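Long-range contact in bacterioferritin comigratory protein (Xylella fastidiosa, PDB 3IXR), which probably reduces hydrogen peroxide and organic hydroperoxides as a thiol-dependent peroxidase of the peroxiredoxin Q family: residues T87-H99 against F110-K122. The protein carries 1 engineered substitution. Residues are numbered along the deposited sequence; the frame is centred on the assembly and turned at random.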
loop_
_atom_site.group_PDB
_atom_site.type_symbol
_atom_site.label_atom_id
_atom_site.label_comp_id
_atom_site.label_asym_id
_atom_site.label_seq_id
_atom_site.Cartn_x
_atom_site.Cartn_y
_atom_site.Cartn_z
ATOM N N THR A 87 -2.714 -9.873 -3.205
ATOM C CA THR A 87 -3.152 -9.525 -1.894
ATOM C C THR A 87 -2.831 -8.028 -1.701
ATOM O O THR A 87 -2.186 -7.388 -2.536
ATOM C CB THR A 87 -2.440 -10.360 -0.878
ATOM O OG1 THR A 87 -3.023 -10.080 0.411
ATOM C CG2 THR A 87 -0.921 -10.141 -0.888
ATOM N N VAL A 88 -3.265 -7.510 -0.565
ATOM C CA VAL A 88 -3.193 -6.078 -0.333
ATOM C C VAL A 88 -2.440 -5.777 0.922
ATOM O O VAL A 88 -2.639 -6.498 1.908
ATOM C CB VAL A 88 -4.620 -5.502 -0.137
ATOM C CG1 VAL A 88 -4.620 -3.985 0.222
ATOM C CG2 VAL A 88 -5.489 -5.782 -1.496
ATOM N N LEU A 89 -1.600 -4.740 0.896
ATOM C CA LEU A 89 -0.959 -4.242 2.121
ATOM C C LEU A 89 -1.124 -2.743 2.112
ATOM O O LEU A 89 -0.741 -2.058 1.129
ATOM C CB LEU A 89 0.561 -4.501 2.016
ATOM C CG LEU A 89 1.197 -5.767 2.506
ATOM C CD1 LEU A 89 2.732 -5.421 2.430
ATOM C CD2 LEU A 89 0.808 -6.051 3.982
ATOM N N GLY A 90 -1.648 -2.168 3.218
ATOM C CA GLY A 90 -1.686 -0.721 3.320
ATOM C C GLY A 90 -0.415 -0.247 4.087
ATOM O O GLY A 90 0.182 -1.039 4.865
ATOM N N VAL A 91 -0.068 0.977 3.886
ATOM C CA VAL A 91 1.146 1.631 4.488
ATOM C C VAL A 91 0.941 3.054 4.935
ATOM O O VAL A 91 0.438 3.920 4.166
ATOM C CB VAL A 91 2.291 1.650 3.445
ATOM C CG1 VAL A 91 3.631 2.065 4.165
ATOM C CG2 VAL A 91 2.482 0.294 2.740
ATOM N N SER A 92 1.328 3.377 6.199
ATOM C CA SER A 92 1.539 4.802 6.612
ATOM C C SER A 92 2.659 4.764 7.619
ATOM O O SER A 92 3.132 3.698 7.870
ATOM C CB SER A 92 0.271 5.350 7.272
ATOM O OG SER A 92 0.108 4.857 8.592
ATOM N N ARG A 93 3.058 5.926 8.101
ATOM C CA ARG A 93 4.196 5.933 9.045
ATOM C C ARG A 93 3.654 5.806 10.494
ATOM O O ARG A 93 4.436 5.910 11.469
ATOM C CB ARG A 93 4.916 7.220 8.896
ATOM C CG ARG A 93 5.555 7.406 7.555
ATOM C CD ARG A 93 4.481 8.546 7.108
ATOM N NE ARG A 93 5.285 9.728 7.180
ATOM C CZ ARG A 93 5.111 11.040 7.299
ATOM N NH1 ARG A 93 3.986 11.766 7.268
ATOM N NH2 ARG A 93 6.289 11.679 7.360
ATOM N N ASP A 94 2.388 5.541 10.700
ATOM C CA ASP A 94 1.865 5.414 12.090
ATOM C C ASP A 94 2.391 4.156 12.729
ATOM O O ASP A 94 2.875 3.237 12.113
ATOM C CB ASP A 94 0.305 5.304 12.047
ATOM C CG ASP A 94 -0.306 6.581 11.557
ATOM O OD1 ASP A 94 -0.196 7.609 12.261
ATOM O OD2 ASP A 94 -0.859 6.583 10.390
ATOM N N SER A 95 2.351 4.177 14.068
ATOM C CA SER A 95 2.852 3.065 14.802
ATOM C C SER A 95 2.107 1.788 14.661
ATOM O O SER A 95 0.927 1.745 14.189
ATOM C CB SER A 95 2.853 3.407 16.289
ATOM O OG SER A 95 1.494 3.623 16.760
ATOM N N VAL A 96 2.719 0.651 15.027
ATOM C CA VAL A 96 1.988 -0.586 15.141
ATOM C C VAL A 96 0.751 -0.463 16.085
ATOM O O VAL A 96 -0.318 -1.035 15.795
ATOM C CB VAL A 96 2.894 -1.769 15.600
ATOM C CG1 VAL A 96 2.061 -3.055 15.782
ATOM C CG2 VAL A 96 3.956 -1.979 14.486
ATOM N N LYS A 97 0.938 0.212 17.211
ATOM C CA LYS A 97 -0.214 0.376 18.143
ATOM C C LYS A 97 -1.350 1.074 17.493
ATOM O O LYS A 97 -2.528 0.585 17.569
ATOM C CB LYS A 97 0.262 1.175 19.363
ATOM C CG LYS A 97 -0.834 1.389 20.330
ATOM C CD LYS A 97 -0.297 2.136 21.568
ATOM C CE LYS A 97 -0.178 1.167 22.671
ATOM N NZ LYS A 97 0.895 0.245 22.318
ATOM N N SER A 98 -1.011 2.139 16.784
ATOM C CA SER A 98 -2.061 2.909 16.051
ATOM C C SER A 98 -2.740 1.988 15.024
ATOM O O SER A 98 -4.008 1.990 14.820
ATOM C CB SER A 98 -1.410 4.070 15.319
ATOM O OG SER A 98 -2.409 4.820 14.560
ATOM N N HIS A 99 -1.921 1.294 14.222
ATOM C CA HIS A 99 -2.481 0.335 13.215
ATOM C C HIS A 99 -3.394 -0.728 13.811
ATOM O O HIS A 99 -4.403 -1.096 13.226
ATOM C CB HIS A 99 -1.348 -0.392 12.471
ATOM C CG HIS A 99 -0.662 0.449 11.433
ATOM N ND1 HIS A 99 -1.069 1.727 11.105
ATOM C CD2 HIS A 99 0.361 0.147 10.585
ATOM C CE1 HIS A 99 -0.324 2.179 10.102
ATOM N NE2 HIS A 99 0.564 1.249 9.802
ATOM N N PHE A 110 -6.712 -7.498 6.131
ATOM C CA PHE A 110 -5.350 -7.482 5.554
ATOM C C PHE A 110 -4.450 -6.601 6.471
ATOM O O PHE A 110 -4.935 -5.799 7.300
ATOM C CB PHE A 110 -5.442 -6.885 4.095
ATOM C CG PHE A 110 -6.015 -5.492 4.093
ATOM C CD1 PHE A 110 -5.193 -4.350 4.271
ATOM C CD2 PHE A 110 -7.353 -5.284 3.973
ATOM C CE1 PHE A 110 -5.626 -3.045 4.320
ATOM C CE2 PHE A 110 -7.844 -3.910 4.020
ATOM C CZ PHE A 110 -6.994 -2.769 4.221
ATOM N N PRO A 111 -3.164 -6.748 6.324
ATOM C CA PRO A 111 -2.275 -6.049 7.224
ATOM C C PRO A 111 -1.945 -4.629 6.855
ATOM O O PRO A 111 -2.022 -4.306 5.665
ATOM C CB PRO A 111 -0.941 -6.874 7.078
ATOM C CG PRO A 111 -1.302 -8.131 6.424
ATOM C CD PRO A 111 -2.426 -7.733 5.497
ATOM N N LEU A 112 -1.474 -3.819 7.798
ATOM C CA LEU A 112 -0.984 -2.459 7.579
ATOM C C LEU A 112 0.502 -2.429 7.962
ATOM O O LEU A 112 0.827 -2.848 9.113
ATOM C CB LEU A 112 -1.705 -1.369 8.443
ATOM C CG LEU A 112 -3.242 -1.369 8.213
ATOM C CD1 LEU A 112 -3.975 -0.402 9.217
ATOM C CD2 LEU A 112 -3.589 -1.052 6.691
ATOM N N VAL A 113 1.361 -1.923 7.056
ATOM C CA VAL A 113 2.754 -1.698 7.445
ATOM C C VAL A 113 2.930 -0.462 8.258
ATOM O O VAL A 113 2.466 0.653 7.867
ATOM C CB VAL A 113 3.566 -1.458 6.172
ATOM C CG1 VAL A 113 5.107 -1.283 6.490
ATOM C CG2 VAL A 113 3.379 -2.642 5.369
ATOM N N SER A 114 3.603 -0.590 9.425
ATOM C CA SER A 114 3.999 0.603 10.184
ATOM C C SER A 114 5.358 0.995 9.664
ATOM O O SER A 114 6.397 0.346 10.051
ATOM C CB SER A 114 4.106 0.205 11.669
ATOM O OG SER A 114 4.639 1.277 12.415
ATOM N N ASP A 115 5.370 1.996 8.794
ATOM C CA ASP A 115 6.598 2.452 8.100
ATOM C C ASP A 115 7.209 3.557 8.900
ATOM O O ASP A 115 7.328 4.711 8.471
ATOM C CB ASP A 115 6.293 2.808 6.628
ATOM C CG ASP A 115 7.521 3.090 5.810
ATOM O OD1 ASP A 115 7.522 4.073 5.055
ATOM O OD2 ASP A 115 8.452 2.280 5.952
ATOM N N SER A 116 7.523 3.277 10.158
ATOM C CA SER A 116 7.794 4.389 11.061
ATOM C C SER A 116 9.169 5.002 10.839
ATOM O O SER A 116 9.453 6.066 11.420
ATOM C CB SER A 116 7.745 3.956 12.510
ATOM O OG SER A 116 8.565 2.788 12.709
ATOM N N ASP A 117 10.016 4.356 10.038
ATOM C CA ASP A 117 11.293 4.998 9.599
ATOM C C ASP A 117 11.181 5.614 8.202
ATOM O O ASP A 117 12.132 6.190 7.645
ATOM C CB ASP A 117 12.426 4.000 9.615
ATOM C CG ASP A 117 12.630 3.379 11.025
ATOM O OD1 ASP A 117 12.700 4.166 12.044
ATOM O OD2 ASP A 117 12.663 2.123 11.100
ATOM N N ALA A 118 9.973 5.560 7.677
ATOM C CA ALA A 118 9.719 6.146 6.331
ATOM C C ALA A 118 10.536 5.479 5.203
ATOM O O ALA A 118 10.658 6.088 4.134
ATOM C CB ALA A 118 9.813 7.689 6.281
ATOM N N ILE A 119 11.024 4.271 5.439
ATOM C CA ILE A 119 11.853 3.600 4.400
ATOM C C ILE A 119 11.025 3.225 3.186
ATOM O O ILE A 119 11.457 3.517 2.059
ATOM C CB ILE A 119 12.607 2.371 4.981
ATOM C CG1 ILE A 119 13.646 2.968 5.969
ATOM C CG2 ILE A 119 13.146 1.415 3.787
ATOM C CD1 ILE A 119 14.167 1.992 7.019
ATOM N N LEU A 120 9.822 2.624 3.368
ATOM C CA LEU A 120 9.106 2.290 2.149
ATOM C C LEU A 120 8.623 3.574 1.474
ATOM O O LEU A 120 8.536 3.673 0.242
ATOM C CB LEU A 120 7.805 1.530 2.453
ATOM C CG LEU A 120 8.001 0.104 2.634
ATOM C CD1 LEU A 120 6.621 -0.521 2.811
ATOM C CD2 LEU A 120 8.805 -0.608 1.544
ATOM N N CYS A 121 8.196 4.558 2.269
ATOM C CA CYS A 121 7.655 5.812 1.751
ATOM C C CYS A 121 8.704 6.526 0.871
ATOM O O CYS A 121 8.394 6.993 -0.181
ATOM C CB CYS A 121 7.225 6.728 2.926
ATOM S SG CYS A 121 5.648 6.283 3.647
ATOM N N LYS A 122 9.959 6.577 1.312
ATOM C CA LYS A 122 10.974 7.216 0.524
ATOM C C LYS A 122 11.335 6.352 -0.708
ATOM O O LYS A 122 11.543 6.891 -1.775
ATOM C CB LYS A 122 12.198 7.337 1.465
ATOM C CG LYS A 122 11.955 8.532 2.423
ATOM C CD LYS A 122 13.248 8.803 3.283
ATOM C CE LYS A 122 13.363 7.967 4.559
ATOM N NZ LYS A 122 14.737 8.238 5.202
#
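Val113 O takes two N-H groups of segment 87-99: His99 NE2 at 2.8 Å and, weakly, Ser92 N. The oxygen lies in the imidazole plane, yet NE2 stands above the carbonyl plane, 61° out of it, and misses the lone pairs. Histidine suits this place because its second nitrogen, ND1, bonds to Asp62, which fixes the ring's rotation; one ring face lies on Leu112 CB, a CH-pi contact 3.6 Å from the ring centroid, and Asp94 O sits over the opposite face. Ser114 OG, turned anti to its own N (chi1 173°), donates to Asp94 O at 2.7 Å in the loop leading into helix 96-106. Strands 87-92 and 112-114 pair in parallel, with Val113 N to Gly90 O at 2.6 Å and, just past the second strand, Asp115 N to Ser92 O at 3.0 Å; the Asp115 carboxylate accepts from Leu120 N and Cys121 N of helix 119-123. Gly90, having no side chain, lets Leu112 CD2 come within 3.9 Å of Gly90 CA. Leu112 and Ser114 point to one face of the sheet; on the other Val91 and Val113 lie side by side, beta-branched residues at home in a strand. This pairing closes a beta-alpha-beta unit of the thioredoxin-like peroxiredoxin fold, and the chain of bonds from Asp62 through His99 to Val113 O holds the imidazole's orientation while tying helix 96-106 to the sheet.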